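Local coordinates for protein beta-galactosidase (Geobacillus stearothermophilus, PDB 4OIF) that probably hydrolyses terminal non-reducing beta-D-galactose residues in beta-D-galactosides, as a zinc-binding, trimeric intracellular enzyme of glycoside hydrolase family 42, at residues A[69-74]-A[142-147]; A[99-104]-A[126-131]; A[150-155]-A[249-254]. One frame throughout, in Å; residues are numbered along the deposited sequence.

Interaction 1 of 3, residues A[69-74]-A[142-147]; sequences WLDKVF and ERYGDH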
# COMPACT_ATOMS: atom_id res chain seq x y z
N TRP A 69 -45.38 -3.66 -13.93
CA TRP A 69 -45.06 -3.68 -12.50
C TRP A 69 -44.88 -2.26 -11.95
O TRP A 69 -45.31 -1.96 -10.83
CB TRP A 69 -43.80 -4.53 -12.23
CG TRP A 69 -42.56 -3.97 -12.85
CD1 TRP A 69 -42.05 -4.26 -14.08
CD2 TRP A 69 -41.68 -3.00 -12.27
NE1 TRP A 69 -40.92 -3.54 -14.30
CE2 TRP A 69 -40.67 -2.75 -13.21
CE3 TRP A 69 -41.67 -2.30 -11.06
CZ2 TRP A 69 -39.63 -1.85 -12.97
CZ3 TRP A 69 -40.64 -1.41 -10.82
CH2 TRP A 69 -39.64 -1.19 -11.77
N LEU A 70 -44.29 -1.37 -12.76
CA LEU A 70 -44.05 -0.01 -12.31
C LEU A 70 -45.37 0.79 -12.29
O LEU A 70 -45.58 1.66 -11.43
CB LEU A 70 -42.98 0.67 -13.19
CG LEU A 70 -42.67 2.15 -12.93
CD1 LEU A 70 -42.24 2.42 -11.50
CD2 LEU A 70 -41.60 2.62 -13.90
N ASP A 71 -46.27 0.47 -13.22
CA ASP A 71 -47.62 1.04 -13.23
C ASP A 71 -48.28 0.76 -11.90
O ASP A 71 -48.86 1.65 -11.24
CB ASP A 71 -48.48 0.45 -14.33
CG ASP A 71 -47.98 0.76 -15.72
OD1 ASP A 71 -47.12 1.65 -15.91
OD2 ASP A 71 -48.48 0.11 -16.64
N LYS A 72 -48.19 -0.52 -11.52
CA LYS A 72 -48.83 -0.95 -10.30
C LYS A 72 -48.16 -0.30 -9.10
O LYS A 72 -48.83 0.06 -8.14
CB LYS A 72 -48.83 -2.47 -10.16
CG LYS A 72 -49.30 -2.93 -8.79
CD LYS A 72 -50.19 -4.16 -8.85
CE LYS A 72 -50.66 -4.55 -7.44
NZ LYS A 72 -49.51 -4.85 -6.54
N VAL A 73 -46.84 -0.12 -9.15
CA VAL A 73 -46.16 0.60 -8.07
C VAL A 73 -46.67 2.05 -7.92
O VAL A 73 -46.97 2.48 -6.80
CB VAL A 73 -44.62 0.60 -8.27
CG1 VAL A 73 -43.93 1.69 -7.44
CG2 VAL A 73 -44.04 -0.78 -7.95
N PHE A 74 -46.80 2.77 -9.04
CA PHE A 74 -47.27 4.17 -9.01
C PHE A 74 -48.66 4.25 -8.42
O PHE A 74 -48.94 5.09 -7.54
CB PHE A 74 -47.29 4.79 -10.40
CG PHE A 74 -46.04 5.57 -10.74
CD1 PHE A 74 -44.91 4.92 -11.22
CD2 PHE A 74 -46.01 6.95 -10.61
CE1 PHE A 74 -43.77 5.63 -11.54
CE2 PHE A 74 -44.87 7.66 -10.93
CZ PHE A 74 -43.74 6.99 -11.40
N GLU A 142 -43.34 9.81 -21.00
CA GLU A 142 -44.57 9.58 -21.73
C GLU A 142 -45.58 8.87 -20.84
O GLU A 142 -46.74 9.27 -20.79
CB GLU A 142 -44.35 8.73 -22.99
CG GLU A 142 -43.63 9.43 -24.12
CD GLU A 142 -43.46 8.52 -25.34
OE1 GLU A 142 -43.67 7.29 -25.21
OE2 GLU A 142 -43.10 9.03 -26.42
N ARG A 143 -45.13 7.82 -20.16
CA ARG A 143 -46.06 6.97 -19.43
C ARG A 143 -46.46 7.51 -18.05
O ARG A 143 -47.61 7.35 -17.65
CB ARG A 143 -45.49 5.56 -19.28
CG ARG A 143 -46.46 4.61 -18.63
CD ARG A 143 -45.90 3.21 -18.54
NE ARG A 143 -46.05 2.54 -19.81
CZ ARG A 143 -46.89 1.55 -20.03
NH1 ARG A 143 -47.64 1.09 -19.04
NH2 ARG A 143 -46.97 1.00 -21.23
N TYR A 144 -45.54 8.14 -17.34
CA TYR A 144 -45.82 8.51 -15.95
C TYR A 144 -45.91 10.02 -15.71
O TYR A 144 -46.25 10.46 -14.61
CB TYR A 144 -44.76 7.90 -15.03
CG TYR A 144 -44.68 6.40 -15.19
CD1 TYR A 144 -45.71 5.59 -14.77
CD2 TYR A 144 -43.59 5.81 -15.81
CE1 TYR A 144 -45.66 4.22 -14.93
CE2 TYR A 144 -43.53 4.45 -15.99
CZ TYR A 144 -44.57 3.65 -15.54
OH TYR A 144 -44.51 2.29 -15.71
N GLY A 145 -45.62 10.80 -16.74
CA GLY A 145 -45.49 12.23 -16.59
C GLY A 145 -46.71 12.93 -16.03
O GLY A 145 -46.58 13.92 -15.31
N ASP A 146 -47.89 12.41 -16.33
CA ASP A 146 -49.13 13.02 -15.87
C ASP A 146 -49.73 12.29 -14.66
O ASP A 146 -50.83 12.60 -14.22
CB ASP A 146 -50.16 13.09 -17.00
CG ASP A 146 -50.63 11.72 -17.45
OD1 ASP A 146 -49.97 10.71 -17.13
OD2 ASP A 146 -51.67 11.66 -18.14
N HIS A 147 -49.00 11.33 -14.12
CA HIS A 147 -49.50 10.58 -12.97
C HIS A 147 -49.43 11.47 -11.73
O HIS A 147 -48.40 12.11 -11.49
CB HIS A 147 -48.71 9.30 -12.76
CG HIS A 147 -49.38 8.33 -11.84
ND1 HIS A 147 -49.50 8.54 -10.48
CD2 HIS A 147 -49.95 7.12 -12.08
CE1 HIS A 147 -50.13 7.52 -9.93
NE2 HIS A 147 -50.41 6.64 -10.88

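Interaction 2 of 3, residues A[99-104]-A[126-131]; sequences QKYPEV and SSVYRE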
# COMPACT_ATOMS: atom_id res chain seq x y z
N GLN A 99 -23.15 -5.87 -23.92
CA GLN A 99 -22.70 -6.94 -24.81
C GLN A 99 -22.81 -6.56 -26.28
O GLN A 99 -21.90 -6.82 -27.06
CB GLN A 99 -23.48 -8.22 -24.54
CG GLN A 99 -22.92 -9.44 -25.26
CD GLN A 99 -23.73 -10.70 -24.99
OE1 GLN A 99 -24.96 -10.70 -25.05
NE2 GLN A 99 -23.04 -11.79 -24.67
N LYS A 100 -23.92 -5.93 -26.64
CA LYS A 100 -24.17 -5.57 -28.03
C LYS A 100 -23.48 -4.27 -28.44
O LYS A 100 -23.14 -4.06 -29.61
CB LYS A 100 -25.68 -5.44 -28.26
CG LYS A 100 -26.08 -5.13 -29.68
CD LYS A 100 -27.57 -5.23 -29.86
CE LYS A 100 -27.95 -5.06 -31.32
NZ LYS A 100 -29.38 -5.39 -31.56
N TYR A 101 -23.28 -3.38 -27.48
CA TYR A 101 -22.71 -2.08 -27.78
C TYR A 101 -21.54 -1.80 -26.87
O TYR A 101 -21.64 -0.96 -25.97
CB TYR A 101 -23.75 -0.97 -27.63
CG TYR A 101 -25.05 -1.21 -28.37
CD1 TYR A 101 -25.13 -1.07 -29.75
CD2 TYR A 101 -26.21 -1.54 -27.68
CE1 TYR A 101 -26.32 -1.28 -30.41
CE2 TYR A 101 -27.40 -1.74 -28.33
CZ TYR A 101 -27.46 -1.61 -29.70
OH TYR A 101 -28.65 -1.81 -30.35
N PRO A 102 -20.42 -2.49 -27.10
CA PRO A 102 -19.27 -2.40 -26.19
C PRO A 102 -18.71 -0.99 -26.05
O PRO A 102 -17.91 -0.76 -25.14
CB PRO A 102 -18.25 -3.35 -26.83
CG PRO A 102 -18.70 -3.54 -28.22
CD PRO A 102 -20.17 -3.43 -28.20
N GLU A 103 -19.14 -0.06 -26.89
CA GLU A 103 -18.60 1.29 -26.84
C GLU A 103 -19.04 2.03 -25.59
O GLU A 103 -18.51 3.10 -25.28
CB GLU A 103 -19.03 2.09 -28.08
CG GLU A 103 -20.47 2.55 -28.04
CD GLU A 103 -20.75 3.72 -28.97
OE1 GLU A 103 -20.15 3.79 -30.07
OE2 GLU A 103 -21.55 4.59 -28.60
N VAL A 104 -19.99 1.47 -24.86
CA VAL A 104 -20.52 2.12 -23.67
C VAL A 104 -19.69 1.78 -22.44
O VAL A 104 -19.90 2.35 -21.38
CB VAL A 104 -21.99 1.73 -23.40
CG1 VAL A 104 -22.87 2.04 -24.60
CG2 VAL A 104 -22.07 0.25 -23.00
N SER A 126 -20.10 8.21 -25.56
CA SER A 126 -20.82 7.28 -26.45
C SER A 126 -22.19 7.78 -26.94
O SER A 126 -23.07 8.12 -26.14
CB SER A 126 -21.01 5.94 -25.75
OG SER A 126 -22.05 5.20 -26.34
N SER A 127 -22.37 7.84 -28.26
CA SER A 127 -23.62 8.35 -28.81
C SER A 127 -24.74 7.34 -28.58
O SER A 127 -25.92 7.70 -28.42
CB SER A 127 -23.49 8.67 -30.30
OG SER A 127 -23.11 7.53 -31.04
N VAL A 128 -24.35 6.07 -28.56
CA VAL A 128 -25.30 5.00 -28.35
C VAL A 128 -25.91 5.09 -26.95
O VAL A 128 -27.13 4.99 -26.79
CB VAL A 128 -24.64 3.64 -28.55
CG1 VAL A 128 -25.47 2.53 -27.90
CG2 VAL A 128 -24.43 3.39 -30.03
N TYR A 129 -25.08 5.31 -25.94
CA TYR A 129 -25.60 5.33 -24.58
C TYR A 129 -26.43 6.59 -24.35
O TYR A 129 -27.46 6.55 -23.66
CB TYR A 129 -24.47 5.23 -23.55
CG TYR A 129 -25.00 4.76 -22.24
CD1 TYR A 129 -25.71 3.56 -22.15
CD2 TYR A 129 -24.85 5.52 -21.09
CE1 TYR A 129 -26.23 3.13 -20.95
CE2 TYR A 129 -25.36 5.09 -19.88
CZ TYR A 129 -26.05 3.89 -19.82
OH TYR A 129 -26.56 3.46 -18.61
N ARG A 130 -26.00 7.70 -24.94
CA ARG A 130 -26.77 8.94 -24.88
C ARG A 130 -28.16 8.76 -25.49
O ARG A 130 -29.17 9.17 -24.89
CB ARG A 130 -26.00 10.07 -25.59
CG ARG A 130 -24.90 10.65 -24.72
CD ARG A 130 -23.96 11.57 -25.47
NE ARG A 130 -22.92 12.08 -24.58
CZ ARG A 130 -22.90 13.30 -24.05
NH1 ARG A 130 -23.87 14.16 -24.35
NH2 ARG A 130 -21.91 13.67 -23.25
N GLU A 131 -28.21 8.09 -26.64
CA GLU A 131 -29.48 7.82 -27.31
C GLU A 131 -30.39 6.83 -26.56
O GLU A 131 -31.59 7.06 -26.44
CB GLU A 131 -29.23 7.33 -28.73
CG GLU A 131 -28.78 8.46 -29.66
CD GLU A 131 -28.31 7.98 -31.03
OE1 GLU A 131 -28.63 6.82 -31.41
OE2 GLU A 131 -27.63 8.76 -31.73
O HOH W 1 -20.43 6.33 -31.22

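Interaction 3 of 3, residues A[150-155]-A[249-254]; sequences LLMWHV and HIPITT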
# COMPACT_ATOMS: atom_id res chain seq x y z
N LEU A 150 -46.44 11.45 -9.25
CA LEU A 150 -45.12 11.90 -9.70
C LEU A 150 -44.73 13.21 -9.05
O LEU A 150 -45.49 14.18 -9.11
CB LEU A 150 -45.06 12.04 -11.22
CG LEU A 150 -43.67 12.46 -11.72
CD1 LEU A 150 -42.64 11.47 -11.23
CD2 LEU A 150 -43.61 12.59 -13.24
N LEU A 151 -43.56 13.25 -8.43
CA LEU A 151 -43.14 14.44 -7.70
C LEU A 151 -41.94 15.15 -8.31
O LEU A 151 -41.91 16.37 -8.44
CB LEU A 151 -42.81 14.10 -6.25
CG LEU A 151 -42.60 15.35 -5.40
CD1 LEU A 151 -43.93 16.04 -5.17
CD2 LEU A 151 -41.91 15.02 -4.08
N MET A 152 -40.95 14.36 -8.68
CA MET A 152 -39.66 14.90 -9.08
C MET A 152 -38.89 13.85 -9.89
O MET A 152 -39.12 12.65 -9.74
CB MET A 152 -38.88 15.34 -7.84
CG MET A 152 -37.54 16.03 -8.06
SD MET A 152 -36.85 16.63 -6.48
CE MET A 152 -36.99 15.16 -5.47
N TRP A 153 -38.00 14.31 -10.75
CA TRP A 153 -37.11 13.42 -11.47
C TRP A 153 -35.79 13.29 -10.71
O TRP A 153 -35.23 14.29 -10.24
CB TRP A 153 -36.87 13.92 -12.89
CG TRP A 153 -38.05 13.82 -13.79
CD1 TRP A 153 -38.86 14.84 -14.20
CD2 TRP A 153 -38.54 12.64 -14.42
NE1 TRP A 153 -39.83 14.36 -15.04
CE2 TRP A 153 -39.66 13.01 -15.19
CE3 TRP A 153 -38.15 11.29 -14.41
CZ2 TRP A 153 -40.39 12.09 -15.94
CZ3 TRP A 153 -38.87 10.38 -15.15
CH2 TRP A 153 -39.98 10.78 -15.90
N HIS A 154 -35.31 12.06 -10.61
CA HIS A 154 -34.03 11.71 -9.99
C HIS A 154 -33.13 11.23 -11.13
O HIS A 154 -33.11 10.06 -11.48
CB HIS A 154 -34.28 10.63 -8.91
CG HIS A 154 -33.05 10.09 -8.24
ND1 HIS A 154 -31.99 9.54 -8.93
CD2 HIS A 154 -32.78 9.91 -6.92
CE1 HIS A 154 -31.09 9.10 -8.06
NE2 HIS A 154 -31.55 9.30 -6.84
N VAL A 155 -32.40 12.15 -11.76
CA VAL A 155 -31.73 11.80 -13.00
C VAL A 155 -30.44 11.05 -12.75
O VAL A 155 -29.49 11.57 -12.15
CB VAL A 155 -31.46 13.04 -13.85
CG1 VAL A 155 -30.81 12.65 -15.17
CG2 VAL A 155 -32.76 13.74 -14.12
N HIS A 249 -43.07 20.92 -15.70
CA HIS A 249 -43.55 21.31 -14.39
C HIS A 249 -42.97 20.39 -13.31
O HIS A 249 -43.20 20.58 -12.11
CB HIS A 249 -45.08 21.26 -14.36
CG HIS A 249 -45.63 19.90 -14.62
ND1 HIS A 249 -45.36 19.19 -15.78
CD2 HIS A 249 -46.45 19.10 -13.88
CE1 HIS A 249 -45.97 18.02 -15.73
NE2 HIS A 249 -46.64 17.94 -14.59
N ILE A 250 -42.25 19.36 -13.75
CA ILE A 250 -41.67 18.42 -12.80
C ILE A 250 -40.21 18.78 -12.52
O ILE A 250 -39.37 18.76 -13.42
CB ILE A 250 -41.76 16.97 -13.30
CG1 ILE A 250 -43.20 16.64 -13.66
CG2 ILE A 250 -41.27 16.02 -12.20
CD1 ILE A 250 -44.14 16.60 -12.45
N PRO A 251 -39.90 19.11 -11.26
CA PRO A 251 -38.53 19.51 -10.94
C PRO A 251 -37.53 18.36 -11.13
O PRO A 251 -37.84 17.20 -10.91
CB PRO A 251 -38.61 19.93 -9.47
CG PRO A 251 -39.79 19.19 -8.93
CD PRO A 251 -40.76 19.06 -10.07
N ILE A 252 -36.33 18.71 -11.56
CA ILE A 252 -35.29 17.73 -11.85
C ILE A 252 -34.14 17.88 -10.87
O ILE A 252 -33.63 19.00 -10.67
CB ILE A 252 -34.76 17.90 -13.28
CG1 ILE A 252 -35.86 17.58 -14.31
CG2 ILE A 252 -33.50 17.05 -13.49
CD1 ILE A 252 -35.52 17.98 -15.76
N THR A 253 -33.70 16.77 -10.27
CA THR A 253 -32.47 16.80 -9.48
C THR A 253 -31.58 15.62 -9.81
O THR A 253 -32.00 14.70 -10.50
CB THR A 253 -32.73 16.80 -7.97
OG1 THR A 253 -31.51 17.12 -7.28
CG2 THR A 253 -33.24 15.45 -7.51
N THR A 254 -30.35 15.66 -9.31
CA THR A 254 -29.49 14.48 -9.29
C THR A 254 -28.76 14.43 -7.93
O THR A 254 -28.45 15.48 -7.37
CB THR A 254 -28.49 14.48 -10.48
OG1 THR A 254 -27.74 13.25 -10.49
CG2 THR A 254 -27.52 15.66 -10.42

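Interaction 1 of 3, residues A[69-74]-A[142-147]
Tyr-144 and Phe-74 lie face against face between helix 68-79 and the C-terminal part of helix 127-144, two helices of the outer layer of the TIM barrel. Their rings form an offset stack, with planes only 7° apart and centroids 4.5 Å from each other; with His-147 they make up an aromatic cluster, and both rings also rest on Leu-86 of barrel strand 83-87. With CG anti to the carbonyl carbon (chi1 -56°), the tyrosine reaches across to helix 68-79, and its OH donates to Asp-71 OD1 at 2.7 Å. That oxygen is approached on its anti side, from 33° out of the carboxylate plane. The other oxygen, Asp-71 OD2, makes a salt bridge of 2.7 Å with Arg-143 NH1, the carboxylate and guanidinium lying almost coplanar, so one acid holds two consecutive residues. Leu-70 CD2 touches Tyr-144 CE2, and Arg-143 CG lies over the tyrosine's other face, 3.7 Å above its centre. An alanine in place of Tyr-144 is likely to leave Phe-74 without its stacking partner and Asp-71 OD1 without the hydroxyl that grips it. His-147 receives the edge of the Phe-74 ring on its face. Its NE2 is hydrogen-bonded to Asp-75 and its ND1 to Ala-149 N, which fixes the imidazole, and Phe-74 CB sits over it, 3.9 Å from its centroid.

Interaction 2 of 3, residues A[99-104]-A[126-131]
Glu-103 OE2 is gripped from two positions at the start of helix 127-144. Val-128 N donates to it at 3.2 Å, with a moderately bent N-H...O angle of 157° but coming in almost along the C-O axis. Ser-126 OG also donates, though the modelled 2.4 Å between Ser-126 OG and Glu-103 OE2 is too short to be trusted. The second oxygen, OE1, accepts from a water at 2.8 Å, and the same water is hydrogen-bonded to Ser-127 OG in the conformer given. Ser-126 is the N-cap of the helix: its OG accepts from Tyr-129 N at 3.1 Å while its own hydroxyl is directed to Glu-103 OE2. A carboxylate so close to a helix N-terminus would probably be stabilised as an anion. Next to this polar group, a chi1 of 161° turns Val-128 CG1 away from the backbone N and out over a face of the Tyr-101 ring, 4.2 Å from the centroid, in a CH-pi contact. The phenol end of Tyr-101 is hydrogen-bonded to Glu-62. Val-104 CG1 packs against the first turn of the helix, meeting Tyr-129 CB at 3.7 Å, and the Val-104 backbone is bonded to Cys-123, a zinc ligand; the side chain of Ser-126 lies about 6 Å from the zinc ion.

Interaction 3 of 3, residues A[150-155]-A[249-254]
Trp-153 and Ile-250 press together at the seam between two neighbouring parallel strands of the TIM barrel, 150-154 and 252-259, which are joined along the chain by a crossover that includes helix 218-246. Ile-250 CG2 is the bump here: it reaches obliquely to the pyrrole end of the indole and meets Trp-153 CD1 at 3.3 Å, a tight approach. The branch is aimed that way because CG2 stands anti to the backbone nitrogen, whereas CG1 and CD1 lean toward Leu-150 CD2. Trp-153 NE1 is held by Thr-247 OG1, which helps fix the turn of the indole. On the same side of the sheet, Ile-252 fills the hollow between Trp-153 and Val-155, with CG1 near Trp-153 CB and CG2 against Val-155 CG2 at 3.4 Å; helix 218-246 packs over this layer. The opposite side carries Thr-253 and His-154, whose side chain lies about 3 Å from that of Asn-157, predicted to bind substrate, and about 5 Å from that of Glu-322, the predicted nucleophile. Met-152, in the given one of two conformers, rests CG on the Pro-251 ring and bends at chi3 to set SD 3.9 Å from Thr-253 CG2.

The backbones are stitched by Trp-153 N to Pro-251 O, Thr-253 N to Trp-153 O and Val-155 N to Thr-253 O, each 2.9 Å. Pro-251 has no N-H to offer; its ring instead sits against the facing strand, with CD 3.3 Å from Leu-151 O. Beyond these bonds a side chain adds a fourth: Thr-254 OG1 donates to Val-155 O at 2.9 Å.

All three contacts belong to the TIM-barrel part of the chain. Interactions 1 and 2 use opposite ends of helix 127-144, their centres about 27 Å apart: interaction 2 holds its start beside the zinc site, interaction 1 its end, and both segments of interaction 2 fall between those of interaction 1 in the sequence. The chain then enters strand 150-154, where interaction 3 begins, its centre about 14 Å from that of interaction 1; the two touch where Tyr-144 O and Gly-145 CA pack on Leu-150 CD2. The centres of interactions 2 and 3 are about 25 Å apart. The helix runs from the zinc site to interaction 1, and strand 150-154 then leads toward Glu-158, the predicted proton donor.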